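Side-chain contacts in possible glutathione S-transferase (Rhodopseudomonas palustris, PDB 3M8N), which probably catalyses the conjugation of glutathione to electrophilic compounds: residues L94-F99 with E144-T149; E105-S110 with L133-A138; N150-A155 with I160-L165; R190-E193 with G197-T200. All coordinates share one frame; numbering follows the deposited sequence.

Contact 1. Residues L94-F99 with E144-T149; sequences LQWMFF and ENHLKT
Trp96 and His146 meet through their rings, and this single aromatic pair makes the whole contact. The benzo half of the indole leads. Its CZ2 sits over the middle of one imidazole face, and Trp96 CZ2 lies 3.6 Å from His146 CG. The other four imidazole atoms are at nearly the same distance, the farthest being His146 CE1 at 4.0 Å from Trp96 CZ2. CZ2 is thus centred on the imidazole, with CH2 and NE1 at its margins. The ring planes are inclined at 44°, with the centroids of the six-membered ring and the imidazole 4.7 Å apart. This tilt makes the pair neither a stack nor a T-shaped contact. No hydrogen bond crosses between the segments; the rings meet by packing alone. The helix backbones stay well apart, with Trp96 CA and His146 CA 10.9 Å from each other, and the two side chains span the gap. His146 carries CG opposite its backbone N (chi1 -174°), which extends the imidazole toward the indole. Within its own helix Trp96 is also wedged. Gln95 NE2 lies 3.7 Å above one indole face, near the rim, and Phe99 CE2 approaches the indole edge in its plane. Phe153 meets both rings of the pair, lying nearly parallel to the imidazole. The contact joins helix 87-117 to the C-terminal end of helix 129-146. Trp96 also packs on Ala161 and Leu165 of helix 160-169, while Leu147 and Glu144 reach helix 183-193. Elsewhere on helix 87-117, Phe98 stacks on Phe98 of the second subunit.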
loop_
_atom_site.group_PDB
_atom_site.type_symbol
_atom_site.label_atom_id
_atom_site.label_comp_id
_atom_site.label_asym_id
_atom_site.label_seq_id
_atom_site.Cartn_x
_atom_site.Cartn_y
_atom_site.Cartn_z
ATOM N N LEU A 94 -4.584 0.439 -7.968
ATOM C CA LEU A 94 -3.588 0.780 -6.967
ATOM C C LEU A 94 -4.206 1.461 -5.799
ATOM O O LEU A 94 -3.829 1.205 -4.693
ATOM C CB LEU A 94 -2.442 1.654 -7.561
ATOM C CG LEU A 94 -1.415 0.905 -8.427
ATOM C CD1 LEU A 94 -0.629 1.831 -9.285
ATOM C CD2 LEU A 94 -0.508 -0.108 -7.682
ATOM N N GLN A 95 -5.170 2.344 -6.058
ATOM C CA GLN A 95 -5.967 2.981 -5.005
ATOM C C GLN A 95 -6.515 1.939 -4.053
ATOM O O GLN A 95 -6.249 2.009 -2.876
ATOM C CB GLN A 95 -7.088 3.783 -5.586
ATOM C CG GLN A 95 -7.960 4.358 -4.549
ATOM C CD GLN A 95 -9.289 4.855 -5.061
ATOM O OE1 GLN A 95 -9.399 5.781 -5.861
ATOM N NE2 GLN A 95 -10.323 4.296 -4.511
ATOM N N TRP A 96 -7.204 0.928 -4.572
ATOM C CA TRP A 96 -7.728 -0.099 -3.726
ATOM C C TRP A 96 -6.662 -0.945 -3.060
ATOM O O TRP A 96 -6.841 -1.401 -1.964
ATOM C CB TRP A 96 -8.729 -0.943 -4.493
ATOM C CG TRP A 96 -9.993 -0.195 -4.699
ATOM C CD1 TRP A 96 -10.433 0.359 -5.849
ATOM C CD2 TRP A 96 -10.965 0.111 -3.711
ATOM N NE1 TRP A 96 -11.619 0.996 -5.647
ATOM C CE2 TRP A 96 -11.965 0.868 -4.332
ATOM C CE3 TRP A 96 -11.087 -0.171 -2.342
ATOM C CZ2 TRP A 96 -13.081 1.362 -3.631
ATOM C CZ3 TRP A 96 -12.207 0.332 -1.645
ATOM C CH2 TRP A 96 -13.176 1.070 -2.294
HETATM N N MSE A 97 -5.534 -1.207 -3.710
HETATM C CA MSE A 97 -4.416 -1.862 -3.026
HETATM C C MSE A 97 -3.731 -1.039 -1.943
HETATM O O MSE A 97 -3.261 -1.600 -0.958
HETATM C CB MSE A 97 -3.360 -2.261 -4.041
HETATM C CG MSE A 97 -3.920 -3.047 -5.120
HETATM SE SE MSE A 97 -2.644 -3.745 -6.433
HETATM C CE MSE A 97 -1.977 -4.978 -5.328
ATOM N N PHE A 98 -3.615 0.269 -2.144
ATOM C CA PHE A 98 -3.157 1.132 -1.076
ATOM C C PHE A 98 -4.146 1.157 0.069
ATOM O O PHE A 98 -3.727 1.118 1.200
ATOM C CB PHE A 98 -2.797 2.527 -1.573
ATOM C CG PHE A 98 -1.450 2.575 -2.254
ATOM C CD1 PHE A 98 -0.307 2.262 -1.553
ATOM C CD2 PHE A 98 -1.337 2.847 -3.617
ATOM C CE1 PHE A 98 0.970 2.297 -2.164
ATOM C CE2 PHE A 98 -0.085 2.819 -4.252
ATOM C CZ PHE A 98 1.073 2.570 -3.488
ATOM N N PHE A 99 -5.443 1.135 -0.240
ATOM C CA PHE A 99 -6.486 1.004 0.757
ATOM C C PHE A 99 -6.344 -0.259 1.492
ATOM O O PHE A 99 -6.426 -0.226 2.679
ATOM C CB PHE A 99 -7.848 1.092 0.115
ATOM C CG PHE A 99 -9.015 0.724 1.027
ATOM C CD1 PHE A 99 -9.650 1.672 1.791
ATOM C CD2 PHE A 99 -9.537 -0.565 1.025
ATOM C CE1 PHE A 99 -10.751 1.305 2.577
ATOM C CE2 PHE A 99 -10.626 -0.892 1.809
ATOM C CZ PHE A 99 -11.211 0.023 2.569
ATOM N N GLU A 144 -18.303 -2.781 1.089
ATOM C CA GLU A 144 -19.728 -2.997 0.873
ATOM C C GLU A 144 -20.313 -1.875 0.060
ATOM O O GLU A 144 -20.966 -2.111 -0.947
ATOM C CB GLU A 144 -20.447 -3.015 2.208
ATOM C CG GLU A 144 -21.876 -3.418 2.092
ATOM C CD GLU A 144 -22.010 -4.863 1.738
ATOM O OE1 GLU A 144 -21.004 -5.564 1.757
ATOM O OE2 GLU A 144 -23.123 -5.331 1.453
ATOM N N ASN A 145 -20.101 -0.654 0.500
ATOM C CA ASN A 145 -20.727 0.442 -0.196
ATOM C C ASN A 145 -20.361 0.523 -1.686
ATOM O O ASN A 145 -21.195 0.897 -2.543
ATOM C CB ASN A 145 -20.599 1.745 0.625
ATOM C CG ASN A 145 -20.381 3.012 -0.241
ATOM O OD1 ASN A 145 -19.241 3.272 -0.739
ATOM N ND2 ASN A 145 -21.436 3.846 -0.372
ATOM N N HIS A 146 -19.123 0.127 -1.998
ATOM C CA HIS A 146 -18.586 0.188 -3.355
ATOM C C HIS A 146 -19.105 -0.937 -4.215
ATOM O O HIS A 146 -19.390 -0.765 -5.383
ATOM C CB HIS A 146 -17.045 0.139 -3.297
ATOM C CG HIS A 146 -16.410 0.333 -4.619
ATOM N ND1 HIS A 146 -15.827 -0.697 -5.322
ATOM C CD2 HIS A 146 -16.323 1.426 -5.399
ATOM C CE1 HIS A 146 -15.405 -0.247 -6.483
ATOM N NE2 HIS A 146 -15.697 1.036 -6.558
ATOM N N LEU A 147 -19.223 -2.097 -3.596
ATOM C CA LEU A 147 -19.637 -3.285 -4.231
ATOM C C LEU A 147 -21.135 -3.280 -4.468
ATOM O O LEU A 147 -21.679 -4.238 -5.018
ATOM C CB LEU A 147 -19.247 -4.485 -3.373
ATOM C CG LEU A 147 -17.758 -4.826 -3.456
ATOM C CD1 LEU A 147 -17.382 -5.838 -2.384
ATOM C CD2 LEU A 147 -17.370 -5.334 -4.847
ATOM N N LYS A 148 -21.796 -2.205 -4.056
ATOM C CA LYS A 148 -23.204 -2.062 -4.263
ATOM C C LYS A 148 -23.415 -1.798 -5.717
ATOM O O LYS A 148 -24.176 -2.480 -6.363
ATOM C CB LYS A 148 -23.788 -0.960 -3.385
ATOM C CG LYS A 148 -24.261 -1.515 -2.022
ATOM C CD LYS A 148 -24.389 -0.425 -0.964
ATOM C CE LYS A 148 -24.101 -0.953 0.468
ATOM N NZ LYS A 148 -25.168 -1.780 1.093
ATOM N N THR A 149 -22.728 -0.828 -6.273
ATOM C CA THR A 149 -22.898 -0.644 -7.678
ATOM C C THR A 149 -21.726 -1.152 -8.529
ATOM O O THR A 149 -21.579 -0.702 -9.654
ATOM C CB THR A 149 -23.123 0.807 -7.959
ATOM O OG1 THR A 149 -21.992 1.521 -7.499
ATOM C CG2 THR A 149 -24.341 1.310 -7.197
#

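Contact 2. Residues E105-S110 with L133-A138; sequences EPNIGS and LERGYA
Asn107, Ile108 and Gly136 form a close, buried helix-helix packing contact in the all-helical part of the GST fold. Helix 87-117 crosses helix 129-146 here. The axes of the two short segments approach to 8.2 Å at an angle of 112°. The lack of a side chain at Gly136 is consistent with the close approach: Asn107 CA and Gly136 CA are 5.4 Å apart. Asn107 CB lies over the glycine backbone, 3.9 Å from Gly136 N. Beside it, Ile108 CG1 reaches Gly136 CA at 4.1 Å. Asn107 CG lies 3.4 Å from Arg135 CB, the first side-chain carbon of the residue before Gly136. Beyond that carbon the arginine chain bends at chi2 (-104°) and chi3 (64°) and leads away, and Arg135 NE makes a weak salt bridge to Glu134 OE2. Helix 87-117 is kinked at Pro106 and has a wider pi-type turn, and Ser110 OG bonds Pro106 O at 2.6 Å from above the carbonyl plane. Asn107 also packs on Trp132 of helix 129-146, and Ile108 continues onto Leu140 of that helix and Tyr168 of helix 160-169. Glu105 hydrogen-bonds Asn14 of helix 13-24, which links this region to the thioredoxin-like domain.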
loop_
_atom_site.group_PDB
_atom_site.type_symbol
_atom_site.label_atom_id
_atom_site.label_comp_id
_atom_site.label_asym_id
_atom_site.label_seq_id
_atom_site.Cartn_x
_atom_site.Cartn_y
_atom_site.Cartn_z
ATOM N N GLU A 105 -4.848 -4.849 6.151
ATOM C CA GLU A 105 -3.679 -5.428 6.737
ATOM C C GLU A 105 -3.563 -5.116 8.214
ATOM O O GLU A 105 -3.501 -6.027 8.991
ATOM C CB GLU A 105 -2.439 -4.925 6.010
ATOM C CG GLU A 105 -1.077 -5.106 6.776
ATOM C CD GLU A 105 -0.263 -6.282 6.243
ATOM O OE1 GLU A 105 -0.371 -6.545 5.043
ATOM O OE2 GLU A 105 0.485 -6.933 7.001
ATOM N N PRO A 106 -3.564 -3.829 8.602
ATOM C CA PRO A 106 -3.369 -3.499 10.007
ATOM C C PRO A 106 -4.490 -3.904 10.990
ATOM O O PRO A 106 -4.284 -3.866 12.191
ATOM C CB PRO A 106 -3.252 -1.981 9.986
ATOM C CG PRO A 106 -3.022 -1.654 8.571
ATOM C CD PRO A 106 -3.799 -2.605 7.835
ATOM N N ASN A 107 -5.635 -4.295 10.485
ATOM C CA ASN A 107 -6.754 -4.563 11.315
ATOM C C ASN A 107 -7.244 -5.960 11.128
ATOM O O ASN A 107 -7.210 -6.767 12.056
ATOM C CB ASN A 107 -7.841 -3.566 10.972
ATOM C CG ASN A 107 -7.446 -2.159 11.300
ATOM O OD1 ASN A 107 -7.449 -1.290 10.440
ATOM N ND2 ASN A 107 -7.102 -1.924 12.538
ATOM N N ILE A 108 -7.682 -6.277 9.917
ATOM C CA ILE A 108 -8.109 -7.651 9.673
ATOM C C ILE A 108 -6.942 -8.567 9.622
ATOM O O ILE A 108 -7.010 -9.701 10.081
ATOM C CB ILE A 108 -8.962 -7.809 8.400
ATOM C CG1 ILE A 108 -10.199 -6.897 8.468
ATOM C CG2 ILE A 108 -9.275 -9.289 8.146
ATOM C CD1 ILE A 108 -11.306 -7.274 7.530
ATOM N N GLY A 109 -5.842 -8.074 9.086
ATOM C CA GLY A 109 -4.617 -8.875 9.069
ATOM C C GLY A 109 -3.991 -9.169 10.418
ATOM O O GLY A 109 -3.529 -10.288 10.652
ATOM N N SER A 110 -3.932 -8.156 11.292
ATOM C CA SER A 110 -3.465 -8.375 12.664
ATOM C C SER A 110 -4.393 -9.304 13.438
ATOM O O SER A 110 -3.938 -10.186 14.121
ATOM C CB SER A 110 -3.269 -7.071 13.442
ATOM O OG SER A 110 -2.798 -5.940 12.713
ATOM N N LEU A 133 -11.429 -4.665 15.227
ATOM C CA LEU A 133 -12.818 -4.840 14.877
ATOM C C LEU A 133 -13.421 -3.498 14.419
ATOM O O LEU A 133 -13.998 -3.376 13.325
ATOM C CB LEU A 133 -13.594 -5.468 16.052
ATOM C CG LEU A 133 -13.364 -6.959 16.351
ATOM C CD1 LEU A 133 -14.494 -7.563 17.189
ATOM C CD2 LEU A 133 -13.240 -7.804 15.114
ATOM N N GLU A 134 -13.281 -2.490 15.257
ATOM C CA GLU A 134 -13.836 -1.230 14.901
ATOM C C GLU A 134 -13.320 -0.789 13.487
ATOM O O GLU A 134 -14.109 -0.355 12.645
ATOM C CB GLU A 134 -13.660 -0.218 16.075
ATOM C CG GLU A 134 -13.194 1.231 15.758
ATOM C CD GLU A 134 -14.065 2.000 14.730
ATOM O OE1 GLU A 134 -15.301 2.072 14.931
ATOM O OE2 GLU A 134 -13.507 2.548 13.720
ATOM N N ARG A 135 -12.018 -0.914 13.227
ATOM C CA ARG A 135 -11.430 -0.313 12.027
ATOM C C ARG A 135 -11.618 -1.220 10.818
ATOM O O ARG A 135 -11.784 -0.735 9.719
ATOM C CB ARG A 135 -9.936 -0.003 12.208
ATOM C CG ARG A 135 -9.561 0.889 13.352
ATOM C CD ARG A 135 -9.235 2.235 12.815
ATOM N NE ARG A 135 -10.429 2.835 12.202
ATOM C CZ ARG A 135 -10.420 3.796 11.269
ATOM N NH1 ARG A 135 -9.245 4.292 10.810
ATOM N NH2 ARG A 135 -11.596 4.244 10.791
ATOM N N GLY A 136 -11.576 -2.522 11.046
ATOM C CA GLY A 136 -11.885 -3.538 10.040
ATOM C C GLY A 136 -13.316 -3.465 9.531
ATOM O O GLY A 136 -13.541 -3.680 8.365
ATOM N N TYR A 137 -14.284 -3.133 10.400
ATOM C CA TYR A 137 -15.653 -3.046 9.981
ATOM C C TYR A 137 -15.870 -1.772 9.208
ATOM O O TYR A 137 -16.677 -1.737 8.304
ATOM C CB TYR A 137 -16.592 -3.075 11.191
ATOM C CG TYR A 137 -16.973 -4.456 11.691
ATOM C CD1 TYR A 137 -17.607 -5.364 10.862
ATOM C CD2 TYR A 137 -16.695 -4.837 12.993
ATOM C CE1 TYR A 137 -17.954 -6.640 11.317
ATOM C CE2 TYR A 137 -17.045 -6.114 13.479
ATOM C CZ TYR A 137 -17.678 -7.006 12.635
ATOM O OH TYR A 137 -18.006 -8.262 13.082
ATOM N N ALA A 138 -15.167 -0.710 9.564
ATOM C CA ALA A 138 -15.274 0.489 8.791
ATOM C C ALA A 138 -14.735 0.261 7.371
ATOM O O ALA A 138 -15.257 0.818 6.428
ATOM C CB ALA A 138 -14.547 1.590 9.463
#

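Contact 3. Residues N150-A155 with I160-L165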
loop_
_atom_site.group_PDB
_atom_site.type_symbol
_atom_site.label_atom_id
_atom_site.label_comp_id
_atom_site.label_asym_id
_atom_site.label_seq_id
_atom_site.Cartn_x
_atom_site.Cartn_y
_atom_site.Cartn_z
ATOM N N ASN A 150 -20.909 -2.083 -8.026
ATOM C CA ASN A 150 -19.759 -2.577 -8.762
ATOM C C ASN A 150 -19.563 -4.039 -8.478
ATOM O O ASN A 150 -19.730 -4.481 -7.362
ATOM C CB ASN A 150 -18.507 -1.800 -8.336
ATOM C CG ASN A 150 -18.526 -0.358 -8.795
ATOM O OD1 ASN A 150 -18.431 -0.088 -9.966
ATOM N ND2 ASN A 150 -18.629 0.569 -7.875
ATOM N N ASP A 151 -19.198 -4.817 -9.483
ATOM C CA ASP A 151 -18.917 -6.256 -9.252
ATOM C C ASP A 151 -17.473 -6.528 -8.831
ATOM O O ASP A 151 -17.173 -7.528 -8.192
ATOM C CB ASP A 151 -19.209 -7.100 -10.517
ATOM C CG ASP A 151 -20.712 -7.419 -10.709
ATOM O OD1 ASP A 151 -21.529 -6.906 -9.932
ATOM O OD2 ASP A 151 -21.053 -8.179 -11.644
ATOM N N TYR A 152 -16.592 -5.631 -9.251
ATOM C CA TYR A 152 -15.150 -5.693 -8.953
ATOM C C TYR A 152 -14.648 -4.352 -8.548
ATOM O O TYR A 152 -15.252 -3.325 -8.896
ATOM C CB TYR A 152 -14.365 -6.148 -10.182
ATOM C CG TYR A 152 -14.703 -7.540 -10.657
ATOM C CD1 TYR A 152 -14.136 -8.652 -10.058
ATOM C CD2 TYR A 152 -15.633 -7.732 -11.700
ATOM C CE1 TYR A 152 -14.463 -9.914 -10.491
ATOM C CE2 TYR A 152 -15.968 -8.986 -12.143
ATOM C CZ TYR A 152 -15.388 -10.069 -11.546
ATOM O OH TYR A 152 -15.705 -11.335 -12.021
ATOM N N PHE A 153 -13.513 -4.344 -7.852
ATOM C CA PHE A 153 -13.043 -3.077 -7.295
ATOM C C PHE A 153 -12.568 -2.059 -8.313
ATOM O O PHE A 153 -12.801 -0.886 -8.140
ATOM C CB PHE A 153 -12.056 -3.272 -6.137
ATOM C CG PHE A 153 -12.725 -3.658 -4.869
ATOM C CD1 PHE A 153 -13.245 -2.688 -4.026
ATOM C CD2 PHE A 153 -12.906 -4.970 -4.548
ATOM C CE1 PHE A 153 -13.920 -3.039 -2.893
ATOM C CE2 PHE A 153 -13.557 -5.308 -3.445
ATOM C CZ PHE A 153 -14.071 -4.357 -2.609
ATOM N N ALA A 154 -11.940 -2.479 -9.398
ATOM C CA ALA A 154 -11.462 -1.496 -10.377
ATOM C C ALA A 154 -11.789 -1.942 -11.776
ATOM O O ALA A 154 -11.715 -3.144 -12.039
ATOM C CB ALA A 154 -9.899 -1.312 -10.222
ATOM N N ALA A 155 -12.106 -0.986 -12.673
ATOM C CA ALA A 155 -12.126 -1.237 -14.121
ATOM C C ALA A 155 -13.203 -2.238 -14.621
ATOM O O ALA A 155 -13.110 -2.785 -15.736
ATOM C CB ALA A 155 -10.742 -1.728 -14.573
ATOM N N ILE A 160 -5.687 -7.152 -9.995
ATOM C CA ILE A 160 -4.908 -7.441 -8.793
ATOM C C ILE A 160 -5.446 -6.766 -7.536
ATOM O O ILE A 160 -5.173 -7.214 -6.454
ATOM C CB ILE A 160 -3.341 -7.127 -8.953
ATOM C CG1 ILE A 160 -3.146 -5.795 -9.638
ATOM C CG2 ILE A 160 -2.653 -8.229 -9.630
ATOM C CD1 ILE A 160 -1.777 -5.189 -9.374
ATOM N N ALA A 161 -6.206 -5.694 -7.671
ATOM C CA ALA A 161 -6.899 -5.087 -6.535
ATOM C C ALA A 161 -7.831 -6.037 -5.831
ATOM O O ALA A 161 -7.887 -5.988 -4.626
ATOM C CB ALA A 161 -7.675 -3.880 -6.925
ATOM N N ASP A 162 -8.579 -6.879 -6.590
ATOM C CA ASP A 162 -9.517 -7.888 -6.038
ATOM C C ASP A 162 -8.750 -8.958 -5.308
ATOM O O ASP A 162 -9.103 -9.336 -4.205
ATOM C CB ASP A 162 -10.328 -8.516 -7.157
ATOM C CG ASP A 162 -11.181 -7.532 -7.859
ATOM O OD1 ASP A 162 -12.162 -7.059 -7.300
ATOM O OD2 ASP A 162 -10.873 -7.186 -8.987
ATOM N N ILE A 163 -7.684 -9.430 -5.934
ATOM C CA ILE A 163 -6.788 -10.415 -5.346
ATOM C C ILE A 163 -6.169 -9.879 -4.081
ATOM O O ILE A 163 -6.046 -10.610 -3.123
ATOM C CB ILE A 163 -5.669 -10.833 -6.352
ATOM C CG1 ILE A 163 -6.296 -11.434 -7.607
ATOM C CG2 ILE A 163 -4.645 -11.766 -5.735
ATOM C CD1 ILE A 163 -5.363 -11.474 -8.683
ATOM N N ALA A 164 -5.704 -8.634 -4.083
ATOM C CA ALA A 164 -5.129 -8.072 -2.870
ATOM C C ALA A 164 -6.120 -7.996 -1.710
ATOM O O ALA A 164 -5.842 -8.432 -0.621
ATOM C CB ALA A 164 -4.538 -6.719 -3.154
ATOM N N LEU A 165 -7.311 -7.488 -1.980
ATOM C CA LEU A 165 -8.377 -7.405 -0.987
ATOM C C LEU A 165 -8.876 -8.778 -0.559
ATOM O O LEU A 165 -9.179 -9.012 0.605
ATOM C CB LEU A 165 -9.524 -6.557 -1.531
ATOM C CG LEU A 165 -9.142 -5.090 -1.638
ATOM C CD1 LEU A 165 -10.058 -4.290 -2.520
ATOM C CD2 LEU A 165 -9.091 -4.514 -0.281
#
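The loop 150-155 runs past the first turns of helix 160-169, and the backbones come closest at Phe153 CA and Asp162 CA, 6.1 Å apart. One nearly straight hydrogen bond runs from the loop backbone to the Asp162 side chain. Phe153 N donates to Asp162 OD1 at 3.1 Å with an angle of 172° at the hydrogen, on the syn side of the carboxylate and somewhat out of its plane. Asp162 points CG away from its own carbonyl carbon (chi1 -63°), bringing the carboxylate to the loop. Asp162 OD1 also accepts from Trp188 NE1, and Asp162 OD2 accepts from Thr159 N. Three N-H groups therefore grip the buried carboxylate and fix its rotation, and they would probably favour its charged form. The bond back to Thr159 N, three residues earlier, is consistent with the N-capping box known at this helix in GSTs. Tyr152 CD1 lies 3.7 Å from Asp162 OD2, with the ring and carboxylate planes nearly perpendicular. Phe153 offers an edge, its CD2 3.5 Å from Asp162 OD1. The face of Phe153 takes a CH-pi contact. Leu165 CD1 stands 3.6 Å from the ring centroid, 12° off the normal. Ala161 CB backs Phe153 CB more loosely. Trp188 of helix 183-193 meets Phe153 edge-to-face and packs on Leu165. On other sides of helix 160-169, Ile160 and Ala164 touch Met97 of helix 87-117 and Leu73 of helix 69-77.

Contact 4. Residues R190-E193 with G197-T200; sequences RRVE and GFIT
Phe198 lays one face of its ring over Glu193, near the C-terminal part of helix 183-193. Glu193 CA sits over the ring centre, 3.7 Å from the centroid and 12° off the normal, a CH-pi contact. The glutamate chain then runs alongside the ring in the same direction, bringing Glu193 CG to 3.6 Å from Phe198 CZ. Val192 takes part with its backbone and one methyl. Val192 O is 3.5 Å from Phe198 CD1, and Val192 CG1 is 4.2 Å from Phe198 CE1. Phe198 has its CB-CG bond trans to N-CA (chi1 174°), which turns the ring back onto the helix. The chain thus folds back on helix 183-193, the last helix modelled in the GST C-terminal domain, and an aromatic ring covers the backbone there. Gly197, just before, turns the chain with a positive phi of 85°. In the next shell, Glu193 OE2 is hydrogen-bonded to Tyr166 OH, which holds the end of the glutamate, and the Tyr166 ring meets that of Phe198 nearly at right angles. Thr195 OG1 bonds Val192 O in the turn between the segments. Farther out, Phe198 packs on Tyr16 and Leu20 of helix 13-24, and Ile199 O accepts a hydrogen bond from Tyr16 OH.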
loop_
_atom_site.group_PDB
_atom_site.type_symbol
_atom_site.label_atom_id
_atom_site.label_comp_id
_atom_site.label_asym_id
_atom_site.label_seq_id
_atom_site.Cartn_x
_atom_site.Cartn_y
_atom_site.Cartn_z
ATOM N N ARG A 190 -17.310 -14.753 -3.431
ATOM C CA ARG A 190 -17.702 -15.900 -4.251
ATOM C C ARG A 190 -17.342 -15.655 -5.678
ATOM O O ARG A 190 -16.932 -16.565 -6.332
ATOM C CB ARG A 190 -19.203 -16.282 -4.109
ATOM C CG ARG A 190 -19.552 -17.035 -2.758
ATOM C CD ARG A 190 -21.071 -17.519 -2.547
ATOM N NE ARG A 190 -22.015 -16.388 -2.587
ATOM C CZ ARG A 190 -22.467 -15.689 -1.531
ATOM N NH1 ARG A 190 -22.116 -16.007 -0.279
ATOM N NH2 ARG A 190 -23.269 -14.660 -1.738
ATOM N N ARG A 191 -17.465 -14.430 -6.181
ATOM C CA ARG A 191 -17.101 -14.152 -7.567
ATOM C C ARG A 191 -15.618 -14.408 -7.820
ATOM O O ARG A 191 -15.221 -15.028 -8.809
ATOM C CB ARG A 191 -17.440 -12.719 -7.812
ATOM C CG ARG A 191 -17.608 -12.335 -9.190
ATOM C CD ARG A 191 -18.029 -10.855 -9.270
ATOM N NE ARG A 191 -19.401 -10.671 -8.845
ATOM C CZ ARG A 191 -19.845 -9.988 -7.787
ATOM N NH1 ARG A 191 -19.055 -9.318 -6.975
ATOM N NH2 ARG A 191 -21.152 -9.984 -7.545
ATOM N N VAL A 192 -14.795 -13.976 -6.893
ATOM C CA VAL A 192 -13.376 -14.261 -6.904
ATOM C C VAL A 192 -13.048 -15.729 -6.840
ATOM O O VAL A 192 -12.264 -16.229 -7.610
ATOM C CB VAL A 192 -12.612 -13.487 -5.781
ATOM C CG1 VAL A 192 -11.176 -13.898 -5.770
ATOM C CG2 VAL A 192 -12.710 -12.038 -6.051
ATOM N N GLU A 193 -13.641 -16.429 -5.905
ATOM C CA GLU A 193 -13.527 -17.881 -5.877
ATOM C C GLU A 193 -13.982 -18.650 -7.132
ATOM O O GLU A 193 -13.594 -19.751 -7.267
ATOM C CB GLU A 193 -14.163 -18.446 -4.613
ATOM C CG GLU A 193 -13.674 -17.775 -3.404
ATOM C CD GLU A 193 -14.610 -17.795 -2.287
ATOM O OE1 GLU A 193 -15.744 -18.284 -2.415
ATOM O OE2 GLU A 193 -14.220 -17.311 -1.230
ATOM N N GLY A 197 -8.978 -21.132 -12.242
ATOM C CA GLY A 197 -7.650 -21.181 -11.707
ATOM C C GLY A 197 -7.521 -20.718 -10.294
ATOM O O GLY A 197 -6.418 -20.612 -9.813
ATOM N N PHE A 198 -8.628 -20.454 -9.613
ATOM C CA PHE A 198 -8.601 -20.015 -8.262
ATOM C C PHE A 198 -8.024 -21.135 -7.431
ATOM O O PHE A 198 -8.255 -22.311 -7.736
ATOM C CB PHE A 198 -9.996 -19.632 -7.785
ATOM C CG PHE A 198 -10.066 -19.289 -6.305
ATOM C CD1 PHE A 198 -9.852 -17.994 -5.852
ATOM C CD2 PHE A 198 -10.301 -20.259 -5.362
ATOM C CE1 PHE A 198 -9.904 -17.690 -4.496
ATOM C CE2 PHE A 198 -10.361 -19.940 -4.031
ATOM C CZ PHE A 198 -10.168 -18.641 -3.598
ATOM N N ILE A 199 -7.220 -20.758 -6.418
ATOM C CA ILE A 199 -6.697 -21.664 -5.369
ATOM C C ILE A 199 -6.981 -21.124 -3.982
ATOM O O ILE A 199 -7.102 -19.932 -3.773
ATOM C CB ILE A 199 -5.245 -21.961 -5.513
ATOM C CG1 ILE A 199 -4.418 -20.663 -5.470
ATOM C CG2 ILE A 199 -5.031 -22.771 -6.785
ATOM C CD1 ILE A 199 -2.974 -20.821 -5.166
ATOM N N THR A 200 -7.126 -22.026 -3.022
ATOM C CA THR A 200 -7.397 -21.615 -1.673
ATOM C C THR A 200 -6.064 -21.403 -0.980
ATOM O O THR A 200 -5.043 -21.760 -1.514
ATOM C CB THR A 200 -8.138 -22.682 -0.923
ATOM O OG1 THR A 200 -7.307 -23.825 -0.846
ATOM C CG2 THR A 200 -9.422 -23.023 -1.618
#

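Overall arrangement
Helix 87-117 supplies the first segments of contacts 1 and 2; helix 129-146, with the residues just after it for contact 1, supplies their partners. Contact 2 closes the shorter loop, with 22 residues between. It lies within the span of contact 1, which has 44. Their centres are 15 Å apart and they do not touch. Contact 3 follows, tying the connection after helix 129-146 to helix 160-169. It adjoins contact 1, where His146 CE1 and Phe153 O are 3.2 Å apart. Contact 4 closes last, folding the tail onto helix 183-193. It meets contact 3 through Asp151 O and Arg191 NH1, 2.9 Å apart. No two interlock; all four lie in the helical C-terminal region.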